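Local structure of probable spore coat polysaccharide biosynthesis protein E (Chromobacterium violaceum ATCC 12472, 3G8R) at residues Leu45-Leu50 with Ala94-Phe99; Gln79-Val84 with Glu108-Glu113; Met12-Met17 with Lys68-Thr73; Val20-Ala25 with Leu228-Tyr233. The protein probably acts as an N-acylneuraminate-9-phosphate synthase of sialic-acid type biosynthesis, the part described here holding its zinc-binding NeuB barrel and SAF domain. All coordinates share one frame; numbering follows the deposited sequence.

From the N terminus, the loop after the first barrel strand (12-17) opens interaction 3, and the helix after it (20-25) opens interaction 4. Next, 45-50 on the second strand opens interaction 1. Helix 67-72 closes interaction 3 at 68-73, 79-84 opens interaction 2, the third strand closes interaction 1 at 94-99, and 108-113 closes interaction 2. Only at 228-233, past the eighth strand, does interaction 4 close. Interactions 1 and 2 therefore cross each other and both nest inside interaction 4; interaction 3 crosses 1 and 4 and precedes 2. Together they tie neighbouring strands, the helices outside them and the loops beyond their C-terminal ends, including those after the first and eighth strands, neighbours in the closed barrel.

Interaction 1 (Leu45-Leu50 with Ala94-Phe99); sequences LQYRNL and AICTPF
Leu45-Tyr47 and Cys96-Pro98 are the C-terminal ends of the second and third parallel strands of a TIM barrel, the end that carries the active site in this fold. The ladder is regular: Leu45 N donates to Ile95 O (3.1 Å), Thr97 N to Leu45 O (2.9 Å), Tyr47 N to Thr97 O (2.6 Å) and, as the strands run out, Phe99 N to Tyr47 O (2.9 Å). On the face shared by Leu45, Cys96 and Tyr47, the thiol lies over the phenol ring, SG 3.4 Å from the ring centroid; with SG anti to the backbone N (chi1 -175°), this small, polarisable group fits close against the aromatic face. Beyond the strands the extended Arg48 chain lays its guanidinium flat on Phe99, centres 3.8 Å apart and planes at 19°, a cation-pi stack. Gln46 OE1 receives Arg48 NH1 at 2.9 Å, lying in the guanidinium plane and so fixing its rotation, while Gln46 CB and CG touch the edge of the Phe99 ring. Gln46 thus joins hydrocarbon packing to polar bonding, and its NE2 is bonded to Glu11; its side chain is about 5 Å from the bound zinc ion. Thr97, on the face of Gln46, bonds to Lys44 through OG1. Phe70 comes over the guanidinium face opposite Phe99. On the outer face, Tyr47 is enclosed by Met80 and Val84 of helix 77-89 and Leu106 and Ile107 of helix 101-109, its hydroxyl bonded to His110, while strand 114-117 continues the sheet beyond Cys96.

Interaction 2 (Gln79-Val84 with Glu108-Glu113); sequences QMQKLV and EAHGIE
Gln81 of helix 77-89 brings its CA within 6.0 Å of the CA of His110, near the end of helix 101-109, where a Schellman motif turns the chain and the positive phi at Gly111 (61°) suits glycine. The histidine ring lies against helix 77-89. Gln81 packs its CB over one face of the imidazole, 4.0 Å from the ring centroid, in a CH-pi contact. Its CG is anti to the backbone N, and a bend at chi2 (83°) brings the amide back along His110, placing OE1 3.2 Å from CD2 with the amide and ring planes 55° apart. At the edge of the ring, CB of Met80, built as selenomethionine, is 3.9 Å from CE1. A histidine suits the place because its flat ring can be packed by aliphatic atoms while ND1 still has a polar partner in Tyr47. Further along, branched Val84 reaches two partners: CG1 lies 4.0 Å from His110 O, and CG2 meets Ile112 CG1 at 4.2 Å, the two side chains crossing at about a right angle. The contact joins two successive barrel helices over strand 40-47, with Ile112 reaching Cys96 on strand 93-98 next to it.

Interaction 3 (Met12-Met17 with Lys68-Thr73); sequences MANNHM and KRFEET
Asn14 and Thr73 form the tight, buried part of this contact, where the turns after the first barrel strand meet the end of helix 67-72. Asn14 CB sits 3.7 Å from Thr73 OG1, and Thr73 CG2 presses 3.6 Å from Met17 C. Thr73 OG1 lies between its backbone N and carbonyl carbon (chi1 51°), where it donates to Arg69 O at 2.9 Å and leaves the methyl to pack. His16 donates from NE2 to Thr73 O at 3.2 Å, the oxygen lying in the ring plane. Asn14 ND2 lies at the edge of the Phe70 ring, 3.7 Å from CE2. The partly exposed side belongs to the long, flexible chains of Arg69 and Met17, the latter built as selenomethionine. Arg69, bent at chi2, reaches across the loop, with one guanidinium face over Asn14 CB and its edge toward Asn15 OD1 and Met17 SE, whose distance to NH1 is 3.8 Å. Arg69 NH2 bonds to Asn15 OD1 at 3.2 Å, but from 45° above the carbonyl plane. Phe70 also meets Phe303 of the second subunit. Asn15 uses both ends of its amide, with ND2 on Val226 O, so the two sides of its carboxamide link Arg69 to the segment following zinc ligand His225. The charged guanidinium is thus held by a neutral acceptor, without an ion pair across this contact; its bond is poorly directed, whereas that of His16 is well placed in the ring plane.

Interaction 4 (Val20-Ala25 with Leu228-Tyr233); sequences VEHGVA and LPTDQY
His22 carries its CG anti to the backbone N (chi1 -176°), which swings the imidazole out from segment 20-25 toward the loop 228-233, where Tyr233, with CG anti to its carbonyl carbon (chi1 -82°), sends its own ring to meet it. NE2 of His22 donates to Leu228 O, a weak bond of 3.3 Å in the plane of the imidazole. Tyr233 CD2 lies over the centre of one imidazole face, yet the two rings are inclined by 35°, centroids 4.6 Å apart, so the pair is oblique. The Tyr233 hydroxyl has a weak bond to Asn19. Leu228 adds the apolar part: its CD2 is 4.1 Å from Ala25 CB and 3.6 Å from Ala25 O, where the small alanine lets the loop come close to the helix. Between His22 and Ala25, Gly23 has backbone angles at which a CB would run into the carbonyl O of His22, so glycine is needed. ND1 of His22 is weakly bonded to His16 O, so the buried imidazole has a polar partner at each nitrogen. Histidine therefore fits as a bridge between two loops, the one after the first barrel strand and the one after the eighth. Two weak polar bonds and one apolar touch imply a modest hold.

Interaction 1 (Leu45-Leu50 with Ala94-Phe99)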
loop_
_atom_site.group_PDB
_atom_site.type_symbol
_atom_site.label_atom_id
_atom_site.label_comp_id
_atom_site.label_asym_id
_atom_site.label_seq_id
_atom_site.Cartn_x
_atom_site.Cartn_y
_atom_site.Cartn_z
ATOM N N LEU A 45 15.767 -23.800 1.219
ATOM C CA LEU A 45 15.888 -25.039 0.445
ATOM C C LEU A 45 14.566 -25.744 0.262
ATOM O O LEU A 45 13.582 -25.424 0.917
ATOM C CB LEU A 45 16.782 -25.985 1.207
ATOM C CG LEU A 45 18.261 -25.875 0.887
ATOM C CD1 LEU A 45 18.527 -24.766 -0.107
ATOM C CD2 LEU A 45 18.955 -25.630 2.198
ATOM N N GLN A 46 14.547 -26.735 -0.617
ATOM C CA GLN A 46 13.353 -27.564 -0.831
ATOM C C GLN A 46 13.710 -29.009 -0.590
ATOM O O GLN A 46 14.615 -29.525 -1.212
ATOM C CB GLN A 46 12.878 -27.407 -2.259
ATOM C CG GLN A 46 12.115 -26.128 -2.464
ATOM C CD GLN A 46 11.533 -26.002 -3.846
ATOM O OE1 GLN A 46 11.543 -26.946 -4.624
ATOM N NE2 GLN A 46 11.025 -24.822 -4.163
ATOM N N TYR A 47 13.024 -29.670 0.325
ATOM C CA TYR A 47 13.342 -31.056 0.605
ATOM C C TYR A 47 12.279 -31.941 0.051
ATOM O O TYR A 47 11.117 -31.811 0.420
ATOM C CB TYR A 47 13.403 -31.301 2.097
ATOM C CG TYR A 47 14.684 -30.912 2.761
ATOM C CD1 TYR A 47 15.593 -30.077 2.128
ATOM C CD2 TYR A 47 14.962 -31.342 4.050
ATOM C CE1 TYR A 47 16.763 -29.706 2.749
ATOM C CE2 TYR A 47 16.126 -30.976 4.680
ATOM C CZ TYR A 47 17.027 -30.156 4.023
ATOM O OH TYR A 47 18.196 -29.778 4.638
ATOM N N ARG A 48 12.700 -32.816 -0.855
ATOM C CA ARG A 48 11.934 -33.968 -1.330
ATOM C C ARG A 48 12.789 -35.230 -1.168
ATOM O O ARG A 48 13.967 -35.242 -1.534
ATOM C CB ARG A 48 11.584 -33.818 -2.806
ATOM C CG ARG A 48 10.576 -32.721 -3.120
ATOM C CD ARG A 48 10.421 -32.513 -4.638
ATOM N NE ARG A 48 9.560 -31.376 -4.906
ATOM C CZ ARG A 48 9.971 -30.115 -4.903
ATOM N NH1 ARG A 48 11.240 -29.822 -4.657
ATOM N NH2 ARG A 48 9.111 -29.147 -5.158
ATOM N N ASN A 49 12.200 -36.286 -0.616
ATOM C CA ASN A 49 12.857 -37.571 -0.549
ATOM C C ASN A 49 12.627 -38.240 -1.867
ATOM O O ASN A 49 11.639 -38.953 -2.050
ATOM C CB ASN A 49 12.264 -38.418 0.561
ATOM C CG ASN A 49 13.168 -39.529 0.956
ATOM O OD1 ASN A 49 12.924 -40.689 0.614
ATOM N ND2 ASN A 49 14.260 -39.180 1.661
ATOM N N LEU A 50 13.544 -37.981 -2.794
ATOM C CA LEU A 50 13.338 -38.329 -4.191
ATOM C C LEU A 50 13.059 -39.804 -4.437
ATOM O O LEU A 50 12.359 -40.146 -5.396
ATOM C CB LEU A 50 14.475 -37.802 -5.055
ATOM C CG LEU A 50 14.070 -36.707 -6.065
ATOM C CD1 LEU A 50 13.438 -35.474 -5.444
ATOM C CD2 LEU A 50 15.273 -36.306 -6.905
ATOM N N ALA A 94 18.258 -20.396 8.431
ATOM C CA ALA A 94 18.081 -21.571 7.600
ATOM C C ALA A 94 16.609 -21.913 7.565
ATOM O O ALA A 94 16.004 -22.244 8.587
ATOM C CB ALA A 94 18.842 -22.705 8.174
ATOM N N ILE A 95 16.029 -21.841 6.381
ATOM C CA ILE A 95 14.620 -22.088 6.208
ATOM C C ILE A 95 14.454 -23.165 5.160
ATOM O O ILE A 95 15.208 -23.188 4.192
ATOM C CB ILE A 95 13.961 -20.844 5.716
ATOM C CG1 ILE A 95 13.990 -19.813 6.823
ATOM C CG2 ILE A 95 12.559 -21.132 5.332
ATOM C CD1 ILE A 95 13.839 -18.412 6.318
ATOM N N CYS A 96 13.477 -24.054 5.349
ATOM C CA CYS A 96 13.268 -25.154 4.396
ATOM C C CYS A 96 11.806 -25.605 4.154
ATOM O O CYS A 96 10.966 -25.600 5.062
ATOM C CB CYS A 96 14.122 -26.362 4.769
ATOM S SG CYS A 96 13.971 -27.658 3.518
ATOM N N THR A 97 11.528 -25.996 2.917
ATOM C CA THR A 97 10.224 -26.523 2.534
ATOM C C THR A 97 10.304 -28.026 2.290
ATOM O O THR A 97 10.876 -28.482 1.277
ATOM C CB THR A 97 9.728 -25.876 1.255
ATOM O OG1 THR A 97 9.838 -24.469 1.384
ATOM C CG2 THR A 97 8.291 -26.251 0.960
ATOM N N PRO A 98 9.707 -28.799 3.201
ATOM C CA PRO A 98 9.597 -30.228 3.048
ATOM C C PRO A 98 8.397 -30.538 2.175
ATOM O O PRO A 98 7.419 -29.804 2.182
ATOM C CB PRO A 98 9.263 -30.665 4.453
ATOM C CG PRO A 98 8.327 -29.588 4.904
ATOM C CD PRO A 98 8.885 -28.311 4.320
ATOM N N PHE A 99 8.427 -31.636 1.447
ATOM C CA PHE A 99 7.220 -32.025 0.725
ATOM C C PHE A 99 6.761 -33.385 1.187
ATOM O O PHE A 99 5.623 -33.768 0.903
ATOM C CB PHE A 99 7.452 -31.995 -0.785
ATOM C CG PHE A 99 7.744 -30.628 -1.312
ATOM C CD1 PHE A 99 6.754 -29.899 -1.954
ATOM C CD2 PHE A 99 9.001 -30.061 -1.143
ATOM C CE1 PHE A 99 7.012 -28.614 -2.429
ATOM C CE2 PHE A 99 9.273 -28.797 -1.605
ATOM C CZ PHE A 99 8.275 -28.060 -2.249
#

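Interaction 2 (Gln79-Val84 with Glu108-Glu113)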
loop_
_atom_site.group_PDB
_atom_site.type_symbol
_atom_site.label_atom_id
_atom_site.label_comp_id
_atom_site.label_asym_id
_atom_site.label_seq_id
_atom_site.Cartn_x
_atom_site.Cartn_y
_atom_site.Cartn_z
ATOM N N GLN A 79 25.122 -33.402 1.315
ATOM C CA GLN A 79 25.332 -32.109 0.643
ATOM C C GLN A 79 24.323 -31.015 1.061
ATOM O O GLN A 79 24.698 -29.849 1.189
ATOM C CB GLN A 79 25.340 -32.301 -0.871
ATOM C CG GLN A 79 26.147 -33.495 -1.317
ATOM C CD GLN A 79 25.853 -33.901 -2.760
ATOM O OE1 GLN A 79 24.745 -34.335 -3.082
ATOM N NE2 GLN A 79 26.861 -33.793 -3.628
HETATM N N MSE A 80 23.058 -31.402 1.268
HETATM C CA MSE A 80 22.020 -30.512 1.834
HETATM C C MSE A 80 22.406 -29.956 3.216
HETATM O O MSE A 80 22.117 -28.806 3.513
HETATM C CB MSE A 80 20.644 -31.207 1.923
HETATM C CG MSE A 80 19.844 -31.401 0.611
HETATM SE SE MSE A 80 19.574 -29.907 -0.401
HETATM C CE MSE A 80 17.864 -30.120 -0.917
ATOM N N GLN A 81 23.047 -30.765 4.060
ATOM C CA GLN A 81 23.560 -30.273 5.347
ATOM C C GLN A 81 24.702 -29.303 5.116
ATOM O O GLN A 81 24.900 -28.388 5.905
ATOM C CB GLN A 81 24.005 -31.421 6.263
ATOM C CG GLN A 81 24.653 -30.999 7.623
ATOM C CD GLN A 81 23.644 -30.657 8.746
ATOM O OE1 GLN A 81 22.991 -31.547 9.310
ATOM N NE2 GLN A 81 23.547 -29.370 9.091
ATOM N N LYS A 82 25.457 -29.498 4.036
ATOM C CA LYS A 82 26.573 -28.596 3.726
ATOM C C LYS A 82 26.056 -27.188 3.432
ATOM O O LYS A 82 26.650 -26.200 3.868
ATOM C CB LYS A 82 27.424 -29.112 2.553
ATOM C CG LYS A 82 28.920 -29.282 2.874
ATOM C CD LYS A 82 29.811 -28.056 2.532
ATOM C CE LYS A 82 29.740 -26.903 3.579
ATOM N NZ LYS A 82 29.920 -27.360 4.999
ATOM N N LEU A 83 24.932 -27.096 2.724
ATOM C CA LEU A 83 24.395 -25.789 2.331
ATOM C C LEU A 83 23.850 -25.055 3.534
ATOM O O LEU A 83 24.115 -23.870 3.714
ATOM C CB LEU A 83 23.330 -25.917 1.239
ATOM C CG LEU A 83 23.932 -26.248 -0.123
ATOM C CD1 LEU A 83 22.847 -26.555 -1.137
ATOM C CD2 LEU A 83 24.872 -25.133 -0.610
ATOM N N VAL A 84 23.120 -25.763 4.383
ATOM C CA VAL A 84 22.706 -25.189 5.647
ATOM C C VAL A 84 23.914 -24.620 6.376
ATOM O O VAL A 84 23.850 -23.541 6.968
ATOM C CB VAL A 84 22.047 -26.240 6.538
ATOM C CG1 VAL A 84 21.768 -25.668 7.936
ATOM C CG2 VAL A 84 20.778 -26.777 5.868
ATOM N N GLU A 108 14.643 -31.659 10.763
ATOM C CA GLU A 108 15.007 -31.714 12.185
ATOM C C GLU A 108 16.504 -32.009 12.393
ATOM O O GLU A 108 17.213 -31.281 13.127
ATOM C CB GLU A 108 14.195 -32.787 12.916
ATOM C CG GLU A 108 12.677 -32.693 12.760
ATOM C CD GLU A 108 12.002 -31.830 13.810
ATOM O OE1 GLU A 108 10.749 -31.826 13.837
ATOM O OE2 GLU A 108 12.707 -31.166 14.607
ATOM N N ALA A 109 16.965 -33.079 11.749
ATOM C CA ALA A 109 18.359 -33.483 11.814
ATOM C C ALA A 109 19.339 -32.357 11.443
ATOM O O ALA A 109 20.447 -32.230 12.022
ATOM C CB ALA A 109 18.580 -34.679 10.923
ATOM N N HIS A 110 18.923 -31.540 10.480
ATOM C CA HIS A 110 19.779 -30.514 9.959
ATOM C C HIS A 110 19.767 -29.279 10.828
ATOM O O HIS A 110 20.562 -28.369 10.632
ATOM C CB HIS A 110 19.361 -30.209 8.552
ATOM C CG HIS A 110 19.751 -31.271 7.577
ATOM N ND1 HIS A 110 19.607 -31.120 6.212
ATOM C CD2 HIS A 110 20.308 -32.491 7.765
ATOM C CE1 HIS A 110 20.039 -32.212 5.605
ATOM N NE2 HIS A 110 20.481 -33.054 6.523
ATOM N N GLY A 111 18.895 -29.258 11.825
ATOM C CA GLY A 111 18.771 -28.074 12.693
ATOM C C GLY A 111 18.364 -26.823 11.921
ATOM O O GLY A 111 18.855 -25.717 12.177
ATOM N N ILE A 112 17.467 -27.016 10.958
ATOM C CA ILE A 112 16.834 -25.920 10.251
ATOM C C ILE A 112 15.895 -25.223 11.230
ATOM O O ILE A 112 15.250 -25.891 12.014
ATOM C CB ILE A 112 16.094 -26.440 9.004
ATOM C CG1 ILE A 112 17.104 -26.660 7.872
ATOM C CG2 ILE A 112 14.996 -25.468 8.570
ATOM C CD1 ILE A 112 16.906 -27.923 7.116
ATOM N N GLU A 113 15.840 -23.892 11.184
ATOM C CA GLU A 113 15.096 -23.071 12.147
ATOM C C GLU A 113 13.618 -22.922 11.836
ATOM O O GLU A 113 12.826 -22.774 12.772
ATOM C CB GLU A 113 15.708 -21.677 12.260
ATOM C CG GLU A 113 17.183 -21.664 12.665
ATOM C CD GLU A 113 17.855 -20.314 12.420
ATOM O OE1 GLU A 113 17.419 -19.303 13.039
ATOM O OE2 GLU A 113 18.813 -20.274 11.601
#

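Interaction 3 (Met12-Met17 with Lys68-Thr73)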
loop_
_atom_site.group_PDB
_atom_site.type_symbol
_atom_site.label_atom_id
_atom_site.label_comp_id
_atom_site.label_asym_id
_atom_site.label_seq_id
_atom_site.Cartn_x
_atom_site.Cartn_y
_atom_site.Cartn_z
HETATM N N MSE A 12 16.344 -20.812 -2.890
HETATM C CA MSE A 12 17.295 -21.391 -3.844
HETATM C C MSE A 12 16.545 -22.336 -4.750
HETATM O O MSE A 12 16.902 -22.494 -5.913
HETATM C CB MSE A 12 18.392 -22.164 -3.129
HETATM C CG MSE A 12 19.683 -22.320 -3.922
HETATM SE SE MSE A 12 20.971 -23.063 -2.890
HETATM C CE MSE A 12 20.194 -24.624 -2.622
ATOM N N ALA A 13 15.494 -22.940 -4.208
ATOM C CA ALA A 13 14.764 -23.998 -4.868
ATOM C C ALA A 13 15.781 -25.003 -5.379
ATOM O O ALA A 13 16.560 -25.556 -4.593
ATOM C CB ALA A 13 13.909 -23.461 -5.993
ATOM N N ASN A 14 15.796 -25.231 -6.681
ATOM C CA ASN A 14 16.721 -26.192 -7.214
ATOM C C ASN A 14 17.781 -25.506 -7.996
ATOM O O ASN A 14 18.544 -26.151 -8.685
ATOM C CB ASN A 14 15.994 -27.241 -8.039
ATOM C CG ASN A 14 15.029 -28.055 -7.194
ATOM O OD1 ASN A 14 15.440 -28.655 -6.201
ATOM N ND2 ASN A 14 13.745 -28.065 -7.565
ATOM N N ASN A 15 17.851 -24.188 -7.864
ATOM C CA ASN A 15 18.816 -23.414 -8.648
ATOM C C ASN A 15 20.278 -23.635 -8.262
ATOM O O ASN A 15 21.180 -22.989 -8.826
ATOM C CB ASN A 15 18.490 -21.923 -8.619
ATOM C CG ASN A 15 17.117 -21.620 -9.148
ATOM O OD1 ASN A 15 16.680 -22.184 -10.146
ATOM N ND2 ASN A 15 16.421 -20.722 -8.475
ATOM N N HIS A 16 20.517 -24.525 -7.300
ATOM C CA HIS A 16 21.871 -24.987 -7.047
ATOM C C HIS A 16 22.275 -25.849 -8.230
ATOM O O HIS A 16 23.453 -26.139 -8.441
ATOM C CB HIS A 16 21.933 -25.801 -5.762
ATOM C CG HIS A 16 20.864 -26.840 -5.653
ATOM N ND1 HIS A 16 19.791 -26.716 -4.803
ATOM C CD2 HIS A 16 20.710 -28.031 -6.278
ATOM C CE1 HIS A 16 19.024 -27.788 -4.900
ATOM N NE2 HIS A 16 19.559 -28.600 -5.791
HETATM N N MSE A 17 21.259 -26.258 -8.984
HETATM C CA MSE A 17 21.418 -26.959 -10.254
HETATM C C MSE A 17 21.970 -28.380 -10.117
HETATM O O MSE A 17 22.502 -28.925 -11.081
HETATM C CB MSE A 17 22.261 -26.144 -11.245
HETATM C CG MSE A 17 21.738 -24.759 -11.550
HETATM SE SE MSE A 17 20.067 -24.574 -12.265
HETATM C CE MSE A 17 20.062 -25.688 -13.662
ATOM N N LYS A 68 11.664 -34.587 -14.462
ATOM C CA LYS A 68 13.035 -34.606 -14.963
ATOM C C LYS A 68 13.866 -33.541 -14.272
ATOM O O LYS A 68 15.029 -33.787 -13.882
ATOM C CB LYS A 68 13.053 -34.377 -16.480
ATOM C CG LYS A 68 14.392 -34.571 -17.138
ATOM C CD LYS A 68 14.325 -34.369 -18.632
ATOM C CE LYS A 68 15.575 -33.625 -19.139
ATOM N NZ LYS A 68 16.245 -34.311 -20.323
ATOM N N ARG A 69 13.268 -32.364 -14.116
ATOM C CA ARG A 69 13.950 -31.274 -13.433
ATOM C C ARG A 69 14.351 -31.728 -12.016
ATOM O O ARG A 69 15.503 -31.510 -11.603
ATOM C CB ARG A 69 13.106 -29.990 -13.474
ATOM C CG ARG A 69 13.391 -28.980 -12.382
ATOM C CD ARG A 69 14.557 -27.988 -12.656
ATOM N NE ARG A 69 14.385 -26.799 -11.794
ATOM C CZ ARG A 69 15.323 -25.902 -11.469
ATOM N NH1 ARG A 69 16.581 -26.014 -11.924
ATOM N NH2 ARG A 69 14.990 -24.884 -10.666
ATOM N N PHE A 70 13.437 -32.411 -11.320
ATOM C CA PHE A 70 13.704 -32.899 -9.984
ATOM C C PHE A 70 14.801 -33.933 -9.927
ATOM O O PHE A 70 15.684 -33.867 -9.067
ATOM C CB PHE A 70 12.449 -33.484 -9.352
ATOM C CG PHE A 70 11.438 -32.453 -8.925
ATOM C CD1 PHE A 70 10.112 -32.806 -8.732
ATOM C CD2 PHE A 70 11.797 -31.122 -8.728
ATOM C CE1 PHE A 70 9.176 -31.857 -8.337
ATOM C CE2 PHE A 70 10.847 -30.171 -8.339
ATOM C CZ PHE A 70 9.552 -30.540 -8.152
ATOM N N GLU A 71 14.745 -34.901 -10.833
ATOM C CA GLU A 71 15.743 -35.974 -10.842
ATOM C C GLU A 71 17.139 -35.429 -11.127
ATOM O O GLU A 71 18.089 -35.809 -10.457
ATOM C CB GLU A 71 15.368 -37.103 -11.815
ATOM C CG GLU A 71 14.144 -37.929 -11.382
ATOM C CD GLU A 71 13.788 -39.082 -12.341
ATOM O OE1 GLU A 71 13.481 -40.194 -11.838
ATOM O OE2 GLU A 71 13.817 -38.890 -13.591
ATOM N N GLU A 72 17.245 -34.523 -12.096
ATOM C CA GLU A 72 18.536 -33.977 -12.529
ATOM C C GLU A 72 19.295 -33.159 -11.480
ATOM O O GLU A 72 20.532 -33.139 -11.474
ATOM C CB GLU A 72 18.350 -33.088 -13.746
ATOM C CG GLU A 72 18.187 -33.819 -15.062
ATOM C CD GLU A 72 18.015 -32.852 -16.228
ATOM O OE1 GLU A 72 18.270 -33.269 -17.381
ATOM O OE2 GLU A 72 17.634 -31.671 -15.990
ATOM N N THR A 73 18.556 -32.476 -10.611
ATOM C CA THR A 73 19.170 -31.561 -9.658
ATOM C C THR A 73 19.255 -32.150 -8.252
ATOM O O THR A 73 19.595 -31.444 -7.293
ATOM C CB THR A 73 18.420 -30.225 -9.608
ATOM O OG1 THR A 73 17.031 -30.481 -9.425
ATOM C CG2 THR A 73 18.612 -29.464 -10.904
#

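Interaction 4 (Val20-Ala25 with Leu228-Tyr233)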
loop_
_atom_site.group_PDB
_atom_site.type_symbol
_atom_site.label_atom_id
_atom_site.label_comp_id
_atom_site.label_asym_id
_atom_site.label_seq_id
_atom_site.Cartn_x
_atom_site.Cartn_y
_atom_site.Cartn_z
ATOM N N VAL A 20 26.739 -28.364 -5.382
ATOM C CA VAL A 20 26.968 -27.684 -4.097
ATOM C C VAL A 20 27.923 -26.490 -4.122
ATOM O O VAL A 20 27.626 -25.453 -3.544
ATOM C CB VAL A 20 27.467 -28.647 -3.010
ATOM C CG1 VAL A 20 27.993 -27.858 -1.781
ATOM C CG2 VAL A 20 26.372 -29.600 -2.612
ATOM N N GLU A 21 29.093 -26.663 -4.728
ATOM C CA GLU A 21 30.020 -25.565 -4.950
ATOM C C GLU A 21 29.179 -24.381 -5.444
ATOM O O GLU A 21 29.234 -23.269 -4.881
ATOM C CB GLU A 21 31.018 -25.988 -6.032
ATOM C CG GLU A 21 32.495 -25.780 -5.729
ATOM C CD GLU A 21 33.398 -26.557 -6.710
ATOM O OE1 GLU A 21 33.560 -26.119 -7.875
ATOM O OE2 GLU A 21 33.946 -27.613 -6.310
ATOM N N HIS A 22 28.379 -24.636 -6.481
ATOM C CA HIS A 22 27.439 -23.640 -7.007
ATOM C C HIS A 22 26.187 -23.669 -6.159
ATOM O O HIS A 22 25.410 -24.603 -6.215
ATOM C CB HIS A 22 27.073 -23.965 -8.460
ATOM C CG HIS A 22 26.183 -22.944 -9.094
ATOM N ND1 HIS A 22 24.817 -23.112 -9.206
ATOM C CD2 HIS A 22 26.463 -21.730 -9.628
ATOM C CE1 HIS A 22 24.297 -22.044 -9.787
ATOM N NE2 HIS A 22 25.275 -21.195 -10.059
ATOM N N GLY A 23 25.971 -22.667 -5.351
ATOM C CA GLY A 23 24.974 -22.857 -4.324
ATOM C C GLY A 23 25.657 -22.390 -3.078
ATOM O O GLY A 23 25.089 -21.644 -2.288
ATOM N N VAL A 24 26.907 -22.788 -2.916
ATOM C CA VAL A 24 27.764 -22.047 -1.999
ATOM C C VAL A 24 28.104 -20.677 -2.623
ATOM O O VAL A 24 27.960 -19.641 -1.971
ATOM C CB VAL A 24 28.995 -22.866 -1.583
ATOM C CG1 VAL A 24 30.106 -21.967 -1.079
ATOM C CG2 VAL A 24 28.595 -23.852 -0.517
ATOM N N ALA A 25 28.489 -20.675 -3.903
ATOM C CA ALA A 25 28.855 -19.426 -4.596
ATOM C C ALA A 25 27.675 -18.458 -4.746
ATOM O O ALA A 25 27.854 -17.261 -5.031
ATOM C CB ALA A 25 29.474 -19.723 -5.952
ATOM N N LEU A 228 22.324 -17.811 -9.463
ATOM C CA LEU A 228 23.519 -17.120 -9.977
ATOM C C LEU A 228 23.765 -17.471 -11.451
ATOM O O LEU A 228 24.115 -18.606 -11.793
ATOM C CB LEU A 228 24.748 -17.397 -9.090
ATOM C CG LEU A 228 26.172 -16.987 -9.496
ATOM C CD1 LEU A 228 26.369 -15.476 -9.610
ATOM C CD2 LEU A 228 27.168 -17.534 -8.507
ATOM N N PRO A 229 23.510 -16.507 -12.344
ATOM C CA PRO A 229 23.933 -16.700 -13.723
ATOM C C PRO A 229 25.426 -16.937 -13.783
ATOM O O PRO A 229 26.181 -16.480 -12.923
ATOM C CB PRO A 229 23.572 -15.378 -14.408
ATOM C CG PRO A 229 23.164 -14.446 -13.302
ATOM C CD PRO A 229 22.637 -15.333 -12.210
ATOM N N THR A 230 25.825 -17.652 -14.818
ATOM C CA THR A 230 27.155 -18.192 -14.948
ATOM C C THR A 230 27.263 -18.577 -16.413
ATOM O O THR A 230 26.238 -18.792 -17.097
ATOM C CB THR A 230 27.315 -19.422 -13.992
ATOM O OG1 THR A 230 27.818 -18.985 -12.726
ATOM C CG2 THR A 230 28.235 -20.503 -14.539
ATOM N N ASP A 231 28.497 -18.607 -16.911
ATOM C CA ASP A 231 28.771 -19.239 -18.188
ATOM C C ASP A 231 28.708 -20.747 -17.922
ATOM O O ASP A 231 29.331 -21.259 -16.980
ATOM C CB ASP A 231 30.106 -18.764 -18.796
ATOM C CG ASP A 231 31.188 -18.449 -17.737
ATOM O OD1 ASP A 231 32.011 -17.530 -18.014
ATOM O OD2 ASP A 231 31.223 -19.109 -16.653
ATOM N N GLN A 232 27.912 -21.440 -18.735
ATOM C CA GLN A 232 27.435 -22.807 -18.441
ATOM C C GLN A 232 26.695 -22.900 -17.073
ATOM O O GLN A 232 27.141 -23.634 -16.182
ATOM C CB GLN A 232 28.545 -23.898 -18.578
ATOM C CG GLN A 232 29.893 -23.541 -19.342
ATOM C CD GLN A 232 29.740 -23.147 -20.834
ATOM O OE1 GLN A 232 28.893 -23.683 -21.562
ATOM N NE2 GLN A 232 30.587 -22.215 -21.283
ATOM N N TYR A 233 25.641 -22.068 -16.932
ATOM C CA TYR A 233 24.467 -22.150 -15.993
ATOM C C TYR A 233 23.542 -20.982 -16.305
ATOM O O TYR A 233 23.916 -19.813 -16.139
ATOM C CB TYR A 233 24.781 -22.140 -14.475
ATOM C CG TYR A 233 25.189 -23.500 -13.909
ATOM C CD1 TYR A 233 24.514 -24.681 -14.270
ATOM C CD2 TYR A 233 26.275 -23.611 -13.029
ATOM C CE1 TYR A 233 24.930 -25.948 -13.769
ATOM C CE2 TYR A 233 26.687 -24.856 -12.517
ATOM C CZ TYR A 233 26.017 -26.023 -12.885
ATOM O OH TYR A 233 26.449 -27.235 -12.364
#